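Local coordinates for hypothetical protein AF2331 (PDB 2FDO), which is of unknown function but forms an unusual interdigitated homodimer with a new type of alpha + beta fold, at residues 14-19 with 73-78. Sequence-based numbering, arbitrary orientation.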
loop_
_atom_site.group_PDB
_atom_site.type_symbol
_atom_site.label_atom_id
_atom_site.label_comp_id
_atom_site.label_asym_id
_atom_site.label_seq_id
_atom_site.Cartn_x
_atom_site.Cartn_y
_atom_site.Cartn_z
ATOM N N LEU A 14 0.179 -11.972 -8.462
ATOM C CA LEU A 14 1.483 -12.037 -9.215
ATOM C C LEU A 14 1.372 -11.506 -10.628
ATOM O O LEU A 14 2.209 -10.742 -11.054
ATOM C CB LEU A 14 2.091 -13.444 -9.187
ATOM C CG LEU A 14 2.457 -13.773 -7.708
ATOM C CD1 LEU A 14 2.734 -15.279 -7.438
ATOM C CD2 LEU A 14 3.568 -12.889 -7.159
ATOM N N LYS A 15 0.290 -11.841 -11.307
ATOM C CA LYS A 15 0.087 -11.338 -12.650
ATOM C C LYS A 15 -0.075 -9.844 -12.659
ATOM O O LYS A 15 0.542 -9.194 -13.433
ATOM C CB LYS A 15 -1.112 -11.994 -13.346
ATOM C CG LYS A 15 -0.879 -13.417 -13.705
ATOM C CD LYS A 15 -2.178 -14.131 -13.749
ATOM C CE LYS A 15 -1.988 -15.544 -14.220
ATOM N NZ LYS A 15 -3.317 -16.230 -14.321
ATOM N N PHE A 16 -0.899 -9.314 -11.764
ATOM C CA PHE A 16 -1.123 -7.888 -11.603
ATOM C C PHE A 16 0.157 -7.111 -11.427
ATOM O O PHE A 16 0.343 -6.070 -12.075
ATOM C CB PHE A 16 -1.979 -7.645 -10.377
ATOM C CG PHE A 16 -2.059 -6.192 -9.986
ATOM C CD1 PHE A 16 -2.855 -5.313 -10.708
ATOM C CD2 PHE A 16 -1.320 -5.712 -8.914
ATOM C CE1 PHE A 16 -2.919 -3.965 -10.366
ATOM C CE2 PHE A 16 -1.366 -4.369 -8.558
ATOM C CZ PHE A 16 -2.177 -3.495 -9.304
ATOM N N LEU A 17 1.015 -7.588 -10.511
ATOM C CA LEU A 17 2.359 -7.035 -10.357
ATOM C C LEU A 17 3.201 -7.073 -11.658
ATOM O O LEU A 17 3.843 -6.065 -12.017
ATOM C CB LEU A 17 3.101 -7.761 -9.242
ATOM C CG LEU A 17 2.621 -7.391 -7.864
ATOM C CD1 LEU A 17 3.387 -8.165 -6.795
ATOM C CD2 LEU A 17 2.781 -5.903 -7.710
ATOM N N GLU A 18 3.201 -8.221 -12.353
ATOM C CA GLU A 18 4.007 -8.380 -13.542
ATOM C C GLU A 18 3.577 -7.339 -14.570
ATOM O O GLU A 18 4.418 -6.747 -15.245
ATOM C CB GLU A 18 3.876 -9.813 -14.105
ATOM C CG GLU A 18 4.249 -10.023 -15.600
ATOM C CD GLU A 18 5.747 -10.171 -15.882
ATOM O OE1 GLU A 18 6.546 -9.831 -15.004
ATOM O OE2 GLU A 18 6.149 -10.644 -17.006
ATOM N N GLY A 19 2.265 -7.138 -14.682
ATOM C CA GLY A 19 1.702 -6.140 -15.551
ATOM C C GLY A 19 2.062 -4.706 -15.155
ATOM O O GLY A 19 2.097 -3.847 -16.026
HETATM N N MSE A 73 2.936 5.673 -9.381
HETATM C CA MSE A 73 2.082 4.511 -9.184
HETATM C C MSE A 73 2.317 3.877 -7.797
HETATM O O MSE A 73 3.440 3.411 -7.480
HETATM C CB MSE A 73 2.457 3.538 -10.291
HETATM C CG MSE A 73 1.627 2.317 -10.457
HETATM SE SE MSE A 73 1.484 1.930 -12.467
HETATM C CE MSE A 73 0.298 3.705 -12.879
ATOM N N LYS A 74 1.255 3.841 -6.993
ATOM C CA LYS A 74 1.307 3.295 -5.654
ATOM C C LYS A 74 0.028 2.593 -5.269
ATOM O O LYS A 74 -1.025 2.965 -5.769
ATOM C CB LYS A 74 1.587 4.422 -4.614
ATOM C CG LYS A 74 0.701 5.679 -4.709
ATOM C CD LYS A 74 1.137 6.778 -3.719
ATOM C CE LYS A 74 2.332 7.575 -4.286
ATOM N NZ LYS A 74 1.956 8.488 -5.445
ATOM N N TYR A 75 0.131 1.630 -4.338
ATOM C CA TYR A 75 -0.955 0.762 -3.916
ATOM C C TYR A 75 -0.760 0.450 -2.463
ATOM O O TYR A 75 0.389 0.331 -1.990
ATOM C CB TYR A 75 -0.958 -0.600 -4.651
ATOM C CG TYR A 75 -1.042 -0.447 -6.110
ATOM C CD1 TYR A 75 0.126 -0.357 -6.875
ATOM C CD2 TYR A 75 -2.296 -0.322 -6.747
ATOM C CE1 TYR A 75 0.064 -0.125 -8.255
ATOM C CE2 TYR A 75 -2.385 -0.128 -8.124
ATOM C CZ TYR A 75 -1.188 -0.028 -8.880
ATOM O OH TYR A 75 -1.233 0.175 -10.251
ATOM N N ALA A 76 -1.881 0.281 -1.774
ATOM C CA ALA A 76 -1.921 -0.517 -0.549
ATOM C C ALA A 76 -2.349 -1.955 -0.829
ATOM O O ALA A 76 -3.294 -2.263 -1.631
ATOM C CB ALA A 76 -2.878 0.093 0.479
ATOM N N ILE A 77 -1.724 -2.827 -0.067
ATOM C CA ILE A 77 -1.997 -4.223 -0.133
ATOM C C ILE A 77 -2.133 -4.766 1.248
ATOM O O ILE A 77 -1.370 -4.410 2.180
ATOM C CB ILE A 77 -0.870 -5.003 -0.934
ATOM C CG1 ILE A 77 0.448 -5.072 -0.147
ATOM C CG2 ILE A 77 -0.709 -4.389 -2.371
ATOM C CD1 ILE A 77 1.563 -5.912 -0.927
ATOM N N VAL A 78 -3.105 -5.661 1.357
ATOM C CA VAL A 78 -3.530 -6.301 2.601
ATOM C C VAL A 78 -3.655 -7.791 2.275
ATOM O O VAL A 78 -4.236 -8.172 1.274
ATOM C CB VAL A 78 -4.922 -5.768 3.072
ATOM C CG1 VAL A 78 -5.348 -6.361 4.461
ATOM C CG2 VAL A 78 -4.989 -4.219 3.016
#
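A T-shaped aromatic pair joins helix 10-20 to strand 74-81, and Phe16 and Tyr75 carry it between them. The phenylalanine ring enters edge first: its outermost carbon, CZ, lies 3.5 Å above the plane of the tyrosine ring and is displaced toward the rim. Tyr75 CE2 and Tyr75 CZ are the nearest atoms to Phe16 CZ, each 3.6 Å from it, and the phenolic Tyr75 OH lies 3.9 Å from the same carbon. The two planes stand almost at right angles, 84°, with the ring centroids 5.2 Å apart, the geometry in which the slightly positive C-H edge of one ring faces the pi cloud of the other.

The two side chains approach from opposite directions. Phe16 holds CG anti to the backbone N (chi1 170°), and the first bond of its side chain already points at the strand, so CZ becomes the leading atom. Tyr75 turns its CG beside its own backbone N and anti to the carbonyl carbon (chi1 -58°), and with the ring turned about crosswise to that bond, one face meets the phenylalanine edge. With a single residue pair in contact, the two segments bury a modest 89 Å² between them. The surroundings extend the aromatic cluster, since the rings of Phe8 and His20 also meet Phe16, and Tyr75 touches His20 as well, while Ile77 packs on Phe13.

On the strand side, residues 74-78 pair antiparallel with a strand of the second subunit, which continues the sheet across the interface, while Leu17 packs on Leu17 of that subunit. The edge-to-face pair is thus one of the contacts by which helix 10-20 packs against a strand of the intersubunit beta-sheet, within the interdigitated alpha + beta dimer of AF2331.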